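Local coordinates for protein beta-Lactamase/D-Alanine Carboxypeptidase (Pseudomonas syringae pv. tomato, PDB 5EVI) that probably hydrolyses beta-lactam antibiotics to substituted beta-amino acids, as expected of a class C beta-lactamase, at residues 107-110 with 111-114; 238-241 with 242-245; 256-259 with 260-263; 264-267 with 268-271. All blocks are in the same frame, centred on the assembly; numbering follows the deposited sequence.

Contact 1: residues 107-110 with 111-114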
ATOM      1  N   LYS D 107      -9.466  18.388  15.794  1.00 48.63           N
ATOM      2  CA  LYS D 107      -9.771  19.501  14.864  1.00 48.67           C
ATOM      3  C   LYS D 107      -8.994  19.497  13.523  1.00 46.58           C
ATOM      4  O   LYS D 107      -9.203  20.388  12.694  1.00 46.58           O
ATOM      5  CB  LYS D 107      -9.629  20.872  15.568  1.00 49.96           C
ATOM      6  CG  LYS D 107      -8.210  21.357  15.858  1.00 51.05           C
ATOM      7  CD  LYS D 107      -8.204  22.815  16.322  1.00 51.36           C
ATOM      8  CE  LYS D 107      -6.812  23.429  16.275  1.00 51.99           C
ATOM      9  NZ  LYS D 107      -6.804  24.892  16.584  1.00 52.24           N
ATOM     10  N   ILE D 108      -8.112  18.514  13.320  1.00 42.93           N
ATOM     11  CA  ILE D 108      -7.341  18.381  12.073  1.00 40.23           C
ATOM     12  C   ILE D 108      -8.195  17.634  11.043  1.00 37.61           C
ATOM     13  O   ILE D 108      -8.838  16.644  11.400  1.00 37.19           O
ATOM     14  CB  ILE D 108      -6.023  17.593  12.302  1.00 40.77           C
ATOM     15  CG1 ILE D 108      -5.142  18.312  13.328  1.00 41.46           C
ATOM     16  CG2 ILE D 108      -5.245  17.413  10.997  1.00 40.38           C
ATOM     17  CD1 ILE D 108      -4.078  17.436  13.949  1.00 41.62           C
ATOM     18  N   PRO D 109      -8.199  18.093   9.764  1.00 35.53           N
ATOM     19  CA  PRO D 109      -8.935  17.344   8.723  1.00 33.28           C
ATOM     20  C   PRO D 109      -8.499  15.867   8.574  1.00 31.79           C
ATOM     21  O   PRO D 109      -7.330  15.542   8.784  1.00 30.48           O
ATOM     22  CB  PRO D 109      -8.645  18.142   7.445  1.00 34.33           C
ATOM     23  CG  PRO D 109      -8.378  19.542   7.918  1.00 34.73           C
ATOM     24  CD  PRO D 109      -7.705  19.393   9.256  1.00 34.91           C
ATOM     25  N   VAL D 110      -9.446  15.002   8.202  1.00 29.89           N
ATOM     26  CA  VAL D 110      -9.231  13.540   8.146  1.00 28.76           C
ATOM     27  C   VAL D 110      -8.201  13.135   7.082  1.00 26.61           C
ATOM     28  O   VAL D 110      -7.441  12.181   7.298  1.00 26.19           O
ATOM     29  CB  VAL D 110     -10.567  12.781   7.915  1.00 29.50           C
ATOM     30  CG1 VAL D 110     -10.364  11.280   7.673  1.00 30.32           C
ATOM     31  CG2 VAL D 110     -11.518  12.973   9.093  1.00 30.36           C
ATOM     32  N   PHE D 111      -8.166  13.853   5.957  1.00 24.43           N
ATOM     33  CA  PHE D 111      -7.307  13.466   4.822  1.00 23.92           C
ATOM     34  C   PHE D 111      -5.834  13.357   5.198  1.00 22.42           C
ATOM     35  O   PHE D 111      -5.127  12.489   4.692  1.00 22.38           O
ATOM     36  CB  PHE D 111      -7.502  14.387   3.607  1.00 23.71           C
ATOM     37  CG  PHE D 111      -6.897  15.763   3.736  1.00 23.91           C
ATOM     38  CD1 PHE D 111      -5.591  16.011   3.313  1.00 24.17           C
ATOM     39  CD2 PHE D 111      -7.656  16.831   4.207  1.00 24.60           C
ATOM     40  CE1 PHE D 111      -5.044  17.285   3.396  1.00 24.37           C
ATOM     41  CE2 PHE D 111      -7.108  18.117   4.289  1.00 24.56           C
ATOM     42  CZ  PHE D 111      -5.805  18.336   3.883  1.00 24.52           C
ATOM     43  N   HIS D 112      -5.391  14.219   6.113  1.00 21.23           N
ATOM     44  CA  HIS D 112      -4.014  14.190   6.618  1.00 20.73           C
ATOM     45  C   HIS D 112      -3.530  12.837   7.169  1.00 19.99           C
ATOM     46  O   HIS D 112      -2.317  12.641   7.316  1.00 19.13           O
ATOM     47  CB  HIS D 112      -3.843  15.209   7.746  1.00 20.97           C
ATOM     48  CG  HIS D 112      -3.863  16.627   7.288  1.00 20.87           C
ATOM     49  ND1 HIS D 112      -2.856  17.183   6.531  1.00 20.74           N
ATOM     50  CD2 HIS D 112      -4.776  17.604   7.480  1.00 20.81           C
ATOM     51  CE1 HIS D 112      -3.140  18.453   6.293  1.00 20.45           C
ATOM     52  NE2 HIS D 112      -4.308  18.725   6.841  1.00 21.18           N
ATOM     53  N   LEU D 113      -4.457  11.957   7.542  1.00 19.47           N
ATOM     54  CA  LEU D 113      -4.111  10.631   8.060  1.00 19.55           C
ATOM     55  C   LEU D 113      -3.720   9.650   6.963  1.00 19.45           C
ATOM     56  O   LEU D 113      -3.102   8.635   7.255  1.00 18.63           O
ATOM     57  CB  LEU D 113      -5.297  10.025   8.807  1.00 19.95           C
ATOM     58  CG  LEU D 113      -5.873  10.744  10.035  1.00 20.50           C
ATOM     59  CD1 LEU D 113      -7.235  10.166  10.358  1.00 21.17           C
ATOM     60  CD2 LEU D 113      -4.943  10.605  11.228  1.00 21.27           C
ATOM     61  N   GLY D 114      -4.203   9.884   5.745  1.00 19.13           N
ATOM     62  CA  GLY D 114      -3.757   9.149   4.564  1.00 19.60           C
ATOM     63  C   GLY D 114      -2.557   9.736   3.851  1.00 19.84           C
ATOM     64  O   GLY D 114      -1.967   9.074   2.994  1.00 21.29           O
TER
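L113 donates its backbone N-H to V110 O, N to O 3.0 Å, and G114 bonds in the same way to F111 O, so two consecutive bonds spanning three residues curl an extended loop into a short, weakly bonded helix. The donor L113 N approaches from above the plane of the V110 carbonyl, and the L113 side chain comes over the same oxygen, with CB 3.4 Å from V110 O. The F111 ring is turned back along the chain: its CG sits between the backbone N and the carbonyl carbon (chi1 74°), which places CE2 3.5 Å from P109 CB, proline and phenyl running side by side. H112 lies next in line. P109 O meets its imidazole in plane at the edge, 3.5 Å from CD2, while I108 CG2 reaches the same CD2 at 3.6 Å, the two side chains crossing at about a right angle. On the far part of that ring ND1 is hydrogen-bonded to T117 OG1, which should fix its rotation. V110 and L113 both pack against helix 156-169. The arrangement is a loop-to-helix transition, here leading into helix 112-115 within the helical region of the serine beta-lactamase fold.

Contact 2: residues 238-241 with 242-245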
ATOM      1  N   PHE D 238      -6.115  -5.434  -8.656  1.00 44.20           N
ATOM      2  CA  PHE D 238      -6.235  -4.165  -7.941  1.00 42.23           C
ATOM      3  C   PHE D 238      -5.451  -3.051  -8.638  1.00 40.81           C
ATOM      4  O   PHE D 238      -5.898  -1.910  -8.657  1.00 38.67           O
ATOM      5  CB  PHE D 238      -5.773  -4.314  -6.488  1.00 41.64           C
ATOM      6  CG  PHE D 238      -6.006  -3.089  -5.640  1.00 41.18           C
ATOM      7  CD1 PHE D 238      -7.283  -2.551  -5.502  1.00 40.71           C
ATOM      8  CD2 PHE D 238      -4.953  -2.481  -4.965  1.00 41.23           C
ATOM      9  CE1 PHE D 238      -7.503  -1.427  -4.718  1.00 40.77           C
ATOM     10  CE2 PHE D 238      -5.168  -1.357  -4.176  1.00 40.65           C
ATOM     11  CZ  PHE D 238      -6.444  -0.829  -4.052  1.00 40.24           C
ATOM     12  N   VAL D 239      -4.289  -3.388  -9.200  1.00 40.68           N
ATOM     13  CA  VAL D 239      -3.523  -2.452 -10.043  1.00 41.40           C
ATOM     14  C   VAL D 239      -4.323  -2.087 -11.308  1.00 41.82           C
ATOM     15  O   VAL D 239      -4.367  -0.920 -11.711  1.00 41.88           O
ATOM     16  CB  VAL D 239      -2.128  -3.021 -10.412  1.00 41.05           C
ATOM     17  CG1 VAL D 239      -1.428  -2.163 -11.466  1.00 42.36           C
ATOM     18  CG2 VAL D 239      -1.257  -3.130  -9.172  1.00 40.63           C
ATOM     19  N   GLU D 240      -4.951  -3.084 -11.927  1.00 41.95           N
ATOM     20  CA  GLU D 240      -5.832  -2.843 -13.073  1.00 43.51           C
ATOM     21  C   GLU D 240      -7.079  -2.013 -12.719  1.00 43.02           C
ATOM     22  O   GLU D 240      -7.538  -1.213 -13.539  1.00 42.46           O
ATOM     23  CB  GLU D 240      -6.213  -4.155 -13.756  1.00 44.69           C
ATOM     24  CG  GLU D 240      -5.068  -4.711 -14.584  1.00 46.12           C
ATOM     25  CD  GLU D 240      -5.354  -6.079 -15.165  1.00 48.03           C
ATOM     26  OE1 GLU D 240      -6.535  -6.404 -15.431  1.00 50.24           O
ATOM     27  OE2 GLU D 240      -4.384  -6.834 -15.362  1.00 48.85           O
ATOM     28  N   ALA D 241      -7.602  -2.191 -11.505  1.00 42.87           N
ATOM     29  CA  ALA D 241      -8.664  -1.320 -10.980  1.00 42.96           C
ATOM     30  C   ALA D 241      -8.210   0.143 -10.920  1.00 42.68           C
ATOM     31  O   ALA D 241      -8.962   1.039 -11.299  1.00 40.69           O
ATOM     32  CB  ALA D 241      -9.129  -1.789  -9.603  1.00 42.66           C
ATOM     33  N   ASN D 242      -6.977   0.366 -10.461  1.00 42.72           N
ATOM     34  CA  ASN D 242      -6.383   1.717 -10.432  1.00 43.85           C
ATOM     35  C   ASN D 242      -6.001   2.281 -11.807  1.00 45.63           C
ATOM     36  O   ASN D 242      -6.047   3.496 -12.011  1.00 45.56           O
ATOM     37  CB  ASN D 242      -5.177   1.751  -9.490  1.00 43.14           C
ATOM     38  CG  ASN D 242      -5.593   1.813  -8.039  1.00 42.63           C
ATOM     39  OD1 ASN D 242      -6.009   2.867  -7.563  1.00 42.91           O
ATOM     40  ND2 ASN D 242      -5.513   0.686  -7.336  1.00 42.47           N
ATOM     41  N   ILE D 243      -5.610   1.409 -12.734  1.00 46.90           N
ATOM     42  CA  ILE D 243      -5.389   1.805 -14.128  1.00 49.46           C
ATOM     43  C   ILE D 243      -6.699   2.309 -14.749  1.00 51.62           C
ATOM     44  O   ILE D 243      -6.691   3.297 -15.481  1.00 51.40           O
ATOM     45  CB  ILE D 243      -4.788   0.641 -14.958  1.00 50.06           C
ATOM     46  CG1 ILE D 243      -3.341   0.379 -14.524  1.00 50.93           C
ATOM     47  CG2 ILE D 243      -4.813   0.942 -16.454  1.00 50.53           C
ATOM     48  CD1 ILE D 243      -2.868  -1.037 -14.771  1.00 50.86           C
ATOM     49  N   GLY D 244      -7.806   1.626 -14.440  1.00 53.33           N
ATOM     50  CA  GLY D 244      -9.143   1.971 -14.937  1.00 54.95           C
ATOM     51  C   GLY D 244      -9.667   0.997 -15.979  1.00 56.28           C
ATOM     52  O   GLY D 244     -10.132   1.417 -17.041  1.00 58.13           O
ATOM     53  N   LEU D 245      -9.603  -0.300 -15.666  1.00 57.34           N
ATOM     54  CA  LEU D 245     -10.060  -1.374 -16.562  1.00 57.88           C
ATOM     55  C   LEU D 245     -11.288  -2.141 -16.042  1.00 56.31           C
ATOM     56  O   LEU D 245     -11.824  -3.001 -16.749  1.00 55.59           O
ATOM     57  CB  LEU D 245      -8.924  -2.380 -16.788  1.00 59.98           C
ATOM     58  CG  LEU D 245      -7.515  -1.857 -17.091  1.00 69.98           C
ATOM     59  CD1 LEU D 245      -6.564  -3.015 -17.360  1.00 76.68           C
ATOM     60  CD2 LEU D 245      -7.520  -0.902 -18.268  1.00 76.88           C
TER
HETATM   61  O   HOH W   1      -8.872   4.031 -11.260  1.00 26.04           O
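The helix 232-243 closes in a Schellman motif, in which E240 O receives the backbone N-H of L245 and G244, at positive phi, is the C-prime residue. Among the backbone bonds, L245 N lies 3.1 Å from E240 O and G244 N also donates to that oxygen, the two donors arriving from opposite faces of the carbonyl plane. One residue earlier along the chain, I243 N bonds V239 O in regular helical fashion.

The amide of N242 adds a polar grip of its own. With CG beside the backbone N (chi1 -78°), the side chain folds back so that ND2 donates to F238 O at 2.9 Å, an oxygen already bonded by N242 N from its other face. The same ND2 stands 3.6 Å above the F238 ring, over its centre, with the amide and ring planes nearly perpendicular. N242 OD1 is taken by R260 NH1, so both ends of the buried amide are bonded.

Carbon contacts complete the end of the helix. V239 CG1 meets I243 CD1 at 3.8 Å, and L245 CD1 comes within 3.6 Å of E240 CG, covering the stem of a glutamate whose OE2 is hydrogen-bonded to Q42 and T37. One water bridges the last turn, donating to A241 O and to N242 O, each at 3.0 Å.

Contact 3: residues 256-259 with 260-263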
ATOM      1  N   LEU D 256     -11.491   4.379  -6.259  1.00 19.46           N
ATOM      2  CA  LEU D 256     -10.144   4.060  -6.744  1.00 19.67           C
ATOM      3  C   LEU D 256      -9.396   5.320  -7.211  1.00 19.68           C
ATOM      4  O   LEU D 256      -8.225   5.484  -6.902  1.00 20.73           O
ATOM      5  CB  LEU D 256     -10.200   3.039  -7.887  1.00 19.96           C
ATOM      6  CG  LEU D 256     -10.807   1.670  -7.539  1.00 19.98           C
ATOM      7  CD1 LEU D 256     -11.472   1.053  -8.768  1.00 19.95           C
ATOM      8  CD2 LEU D 256      -9.786   0.726  -6.928  1.00 20.22           C
ATOM      9  N   SER D 257     -10.084   6.197  -7.948  1.00 19.88           N
ATOM     10  CA  SER D 257      -9.468   7.390  -8.537  1.00 19.68           C
ATOM     11  C   SER D 257      -9.056   8.411  -7.465  1.00 19.13           C
ATOM     12  O   SER D 257      -7.955   8.997  -7.525  1.00 18.83           O
ATOM     13  CB  SER D 257     -10.445   8.028  -9.528  1.00 20.29           C
ATOM     14  OG  SER D 257      -9.862   9.142 -10.159  1.00 21.27           O
ATOM     15  N   ASP D 258      -9.925   8.608  -6.468  1.00 18.66           N
ATOM     16  CA  ASP D 258      -9.668   9.630  -5.422  1.00 18.12           C
ATOM     17  C   ASP D 258      -8.458   9.328  -4.515  1.00 17.65           C
ATOM     18  O   ASP D 258      -7.834  10.262  -3.980  1.00 16.10           O
ATOM     19  CB  ASP D 258     -10.926   9.918  -4.573  1.00 18.67           C
ATOM     20  CG  ASP D 258     -12.071  10.564  -5.390  1.00 19.72           C
ATOM     21  OD1 ASP D 258     -11.822  10.943  -6.563  1.00 20.30           O
ATOM     22  OD2 ASP D 258     -13.220  10.683  -4.864  1.00 19.59           O
ATOM     23  N   THR D 259      -8.098   8.054  -4.352  1.00 17.26           N
ATOM     24  CA  THR D 259      -6.863   7.712  -3.634  1.00 16.96           C
ATOM     25  C   THR D 259      -5.599   8.212  -4.356  1.00 17.18           C
ATOM     26  O   THR D 259      -4.619   8.447  -3.694  1.00 16.73           O
ATOM     27  CB  THR D 259      -6.700   6.204  -3.323  1.00 16.68           C
ATOM     28  OG1 THR D 259      -6.590   5.454  -4.546  1.00 16.92           O
ATOM     29  CG2 THR D 259      -7.875   5.673  -2.469  1.00 16.47           C
ATOM     30  N   ARG D 260      -5.631   8.376  -5.685  1.00 17.66           N
ATOM     31  CA  ARG D 260      -4.467   8.898  -6.474  1.00 19.12           C
ATOM     32  C   ARG D 260      -4.503  10.411  -6.717  1.00 19.78           C
ATOM     33  O   ARG D 260      -3.826  10.931  -7.596  1.00 19.74           O
ATOM     34  CB  ARG D 260      -4.284   8.126  -7.786  1.00 20.44           C
ATOM     35  CG  ARG D 260      -4.192   6.610  -7.623  1.00 21.57           C
ATOM     36  CD  ARG D 260      -4.098   5.833  -8.944  1.00 22.88           C
ATOM     37  NE  ARG D 260      -4.911   6.364 -10.041  1.00 23.45           N
ATOM     38  CZ  ARG D 260      -6.162   6.026 -10.348  1.00 24.71           C
ATOM     39  NH1 ARG D 260      -6.853   5.107  -9.646  1.00 24.62           N
ATOM     40  NH2 ARG D 260      -6.754   6.634 -11.383  1.00 25.39           N
ATOM     41  N   ILE D 261      -5.344  11.113  -5.955  1.00 20.42           N
ATOM     42  CA  ILE D 261      -5.254  12.568  -5.814  1.00 20.93           C
ATOM     43  C   ILE D 261      -3.978  12.995  -5.049  1.00 21.15           C
ATOM     44  O   ILE D 261      -3.704  12.518  -3.948  1.00 20.88           O
ATOM     45  CB  ILE D 261      -6.537  13.119  -5.154  1.00 21.36           C
ATOM     46  CG1 ILE D 261      -7.716  12.972  -6.129  1.00 21.66           C
ATOM     47  CG2 ILE D 261      -6.381  14.574  -4.701  1.00 21.48           C
ATOM     48  CD1 ILE D 261      -9.071  13.223  -5.480  1.00 21.59           C
ATOM     49  N   GLY D 262      -3.252  13.949  -5.630  1.00 21.10           N
ATOM     50  CA  GLY D 262      -1.997  14.431  -5.076  1.00 21.04           C
ATOM     51  C   GLY D 262      -2.228  15.597  -4.144  1.00 21.15           C
ATOM     52  O   GLY D 262      -2.712  16.668  -4.570  1.00 22.29           O
ATOM     53  N   TYR D 263      -1.866  15.414  -2.882  1.00 20.59           N
ATOM     54  CA  TYR D 263      -2.126  16.439  -1.853  1.00 20.87           C
ATOM     55  C   TYR D 263      -0.884  17.265  -1.516  1.00 21.04           C
ATOM     56  O   TYR D 263      -1.005  18.452  -1.236  1.00 20.75           O
ATOM     57  CB  TYR D 263      -2.657  15.780  -0.595  1.00 20.54           C
ATOM     58  CG  TYR D 263      -4.050  15.235  -0.673  1.00 20.70           C
ATOM     59  CD1 TYR D 263      -5.155  16.063  -0.485  1.00 21.09           C
ATOM     60  CD2 TYR D 263      -4.276  13.866  -0.873  1.00 20.96           C
ATOM     61  CE1 TYR D 263      -6.447  15.548  -0.528  1.00 21.19           C
ATOM     62  CE2 TYR D 263      -5.556  13.336  -0.907  1.00 21.11           C
ATOM     63  CZ  TYR D 263      -6.639  14.179  -0.744  1.00 21.44           C
ATOM     64  OH  TYR D 263      -7.906  13.686  -0.766  1.00 19.85           O
TER
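D258 and I261 are the ends of a type I beta turn through which helix 250-258 hands the chain on to strand 262-266 of the large antiparallel sheet. Before the second half begins, T259 has already turned its hydroxyl back, OG1 donating to L256 O at 2.9 Å.

R260 comes first. Its backbone N bonds S257 O at 3.0 Å, a bond bent to 141° at the hydrogen. The side chain then doubles back over the end of the helix: CG lies beside the backbone N, and a bend at chi3 (-38°) folds the guanidinium along the backbone of L256 and S257, with S257 O over one of its faces. NH1 comes to 3.1 Å from L256 O, but the angle is too poor for a hydrogen bond; its hydrogen bond goes instead to helix 232-243, linking that helix to the turn after helix 250-258. I261 follows, closing the turn through its N, 3.3 Å from D258 O and well above that carbonyl plane. Its side chain runs alongside that of D258, CD1 approaching D258 CA to 3.6 Å and OD1 to 3.7 Å, while the other carboxylate oxygen, OD2, forms a salt bridge with R254. From G262 the chain is strand, and the backbone of G262 pairs with L308. The Y263 ring makes no contact with 256-259; one of its faces receives I261 CG2, 4.0 Å above the plane and offset toward the rim.

Contact 4: residues 264-267 with 268-271; sequences FKVG and GMTQ
In M269, a selenomethionine, chi1 of 161° sends CG opposite the backbone N and a bend at chi3 (101°) brings the terminal CE beside V266, 3.9 Å from its CB. The two side chains run together on one face of a beta hairpin whose strands, 262-266 and 269-271, are joined by a type II' turn from V266 to M269. G267 holds positive phi at the first corner of that turn. Its closing bond, M269 N to V266 O, is 3.2 Å long; the return bond from V266 N to M269 O is shorter, 2.8 Å. K265 and T270 form the non-hydrogen-bonded pair between, on the other face: the bent lysine chain lays CE 3.3 Å from T270 OG1. F264 and Q271 make the next hydrogen-bonded pair, with one firm bond from Q271 N and a weak one from F264 N to Q271 O. The Q271 amide leads away from the hairpin, its OE1 held by R152 NH2. F264 itself packs on T115 of helix 112-115 and on T117 in the loop after it. F264 O has two visitors from the opposing strand: Q271 N at 2.8 Å, and T270 CA at 3.3 Å in a C-H...O contact.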
ATOM      1  N   PHE D 264       0.305  16.649  -1.531  1.00 21.44           N
ATOM      2  CA  PHE D 264       1.549  17.362  -1.174  1.00 22.31           C
ATOM      3  C   PHE D 264       2.726  17.042  -2.106  1.00 22.81           C
ATOM      4  O   PHE D 264       2.822  15.936  -2.648  1.00 21.23           O
ATOM      5  CB  PHE D 264       1.931  17.019   0.271  1.00 22.55           C
ATOM      6  CG  PHE D 264       0.863  17.340   1.270  1.00 22.57           C
ATOM      7  CD1 PHE D 264       0.769  18.623   1.818  1.00 22.79           C
ATOM      8  CD2 PHE D 264      -0.042  16.379   1.675  1.00 23.07           C
ATOM      9  CE1 PHE D 264      -0.220  18.934   2.732  1.00 22.26           C
ATOM     10  CE2 PHE D 264      -1.036  16.679   2.593  1.00 22.46           C
ATOM     11  CZ  PHE D 264      -1.124  17.960   3.129  1.00 22.99           C
ATOM     12  N   LYS D 265       3.610  18.024  -2.298  1.00 23.73           N
ATOM     13  CA  LYS D 265       4.934  17.790  -2.881  1.00 24.34           C
ATOM     14  C   LYS D 265       5.893  17.568  -1.713  1.00 24.49           C
ATOM     15  O   LYS D 265       5.925  18.395  -0.788  1.00 23.51           O
ATOM     16  CB  LYS D 265       5.396  18.987  -3.730  1.00 25.43           C
ATOM     17  CG  LYS D 265       4.825  19.032  -5.149  1.00 25.92           C
ATOM     18  CD  LYS D 265       5.830  18.555  -6.196  1.00 26.41           C
ATOM     19  CE  LYS D 265       5.176  17.874  -7.384  1.00 26.42           C
ATOM     20  NZ  LYS D 265       4.018  18.573  -7.995  1.00 26.25           N
ATOM     21  N   VAL D 266       6.645  16.462  -1.751  1.00 24.50           N
ATOM     22  CA  VAL D 266       7.592  16.075  -0.669  1.00 25.61           C
ATOM     23  C   VAL D 266       8.903  15.685  -1.339  1.00 25.88           C
ATOM     24  O   VAL D 266       9.072  14.543  -1.757  1.00 27.21           O
ATOM     25  CB  VAL D 266       7.055  14.900   0.193  1.00 25.45           C
ATOM     26  CG1 VAL D 266       7.970  14.633   1.388  1.00 25.67           C
ATOM     27  CG2 VAL D 266       5.646  15.193   0.694  1.00 26.00           C
ATOM     28  N   GLY D 267       9.823  16.642  -1.464  1.00 26.49           N
ATOM     29  CA  GLY D 267      10.964  16.490  -2.368  1.00 26.51           C
ATOM     30  C   GLY D 267      10.457  16.272  -3.788  1.00 26.71           C
ATOM     31  O   GLY D 267       9.574  17.008  -4.266  1.00 25.91           O
ATOM     32  N   GLY D 268      10.965  15.226  -4.441  1.00 26.57           N
ATOM     33  CA  GLY D 268      10.556  14.878  -5.806  1.00 26.52           C
ATOM     34  C   GLY D 268       9.291  14.014  -5.925  1.00 26.32           C
ATOM     35  O   GLY D 268       8.866  13.696  -7.036  1.00 27.21           O
HETATM   36  N   MSE D 269       8.706  13.630  -4.791  1.00 25.09           N
HETATM   37  CA  MSE D 269       7.548  12.736  -4.732  1.00 25.15           C
HETATM   38  C   MSE D 269       6.300  13.536  -4.481  1.00 24.03           C
HETATM   39  O   MSE D 269       6.314  14.482  -3.703  1.00 24.38           O
HETATM   40  CB  MSE D 269       7.835  11.749  -3.594  1.00 26.49           C
HETATM   41  CG  MSE D 269       6.623  11.023  -3.041  1.00 28.21           C
HETATM   42 SE   MSE D 269       7.423   9.865  -1.685  0.46 31.26          SE
HETATM   43  CE  MSE D 269       6.939  11.020  -0.173  1.00 31.01           C
ATOM     44  N   THR D 270       5.207  13.167  -5.150  1.00 22.87           N
ATOM     45  CA  THR D 270       3.880  13.690  -4.845  1.00 22.00           C
ATOM     46  C   THR D 270       3.242  12.662  -3.910  1.00 21.09           C
ATOM     47  O   THR D 270       3.259  11.475  -4.224  1.00 19.90           O
ATOM     48  CB  THR D 270       3.044  13.884  -6.137  1.00 22.18           C
ATOM     49  OG1 THR D 270       3.581  14.977  -6.892  1.00 22.67           O
ATOM     50  CG2 THR D 270       1.572  14.180  -5.827  1.00 22.17           C
ATOM     51  N   GLN D 271       2.726  13.123  -2.761  1.00 20.27           N
ATOM     52  CA  GLN D 271       2.012  12.265  -1.797  1.00 19.37           C
ATOM     53  C   GLN D 271       0.520  12.207  -2.124  1.00 18.62           C
ATOM     54  O   GLN D 271      -0.161  13.253  -2.125  1.00 18.21           O
ATOM     55  CB  GLN D 271       2.188  12.788  -0.357  1.00 19.24           C
ATOM     56  CG  GLN D 271       1.506  11.939   0.722  1.00 19.36           C
ATOM     57  CD  GLN D 271       2.142  10.565   0.857  1.00 19.76           C
ATOM     58  OE1 GLN D 271       3.345  10.463   1.074  1.00 20.31           O
ATOM     59  NE2 GLN D 271       1.352   9.509   0.699  1.00 19.98           N
TER

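In the fold
The four contacts follow in series along one chain. Contact 2 ends helix 232-243, contact 3 leads from helix 250-258 into strand 262-266, and contact 4 turns that strand back as a hairpin in the large antiparallel sheet. Contacts 2 and 3 have centres 13 Å apart, contacts 3 and 4 14 Å. Contact 1, much earlier in sequence, touches strand 262-266 at Y263 and F264, so that helix 112-115 and the loop before it pack on the sheet, its centre about 15 Å from that of contact 3, 17 Å from contact 4 and 26 Å from contact 2. G114 and Q271 lie near, without touching, a probable SxxK motif (S68, K71), as in class C active sites.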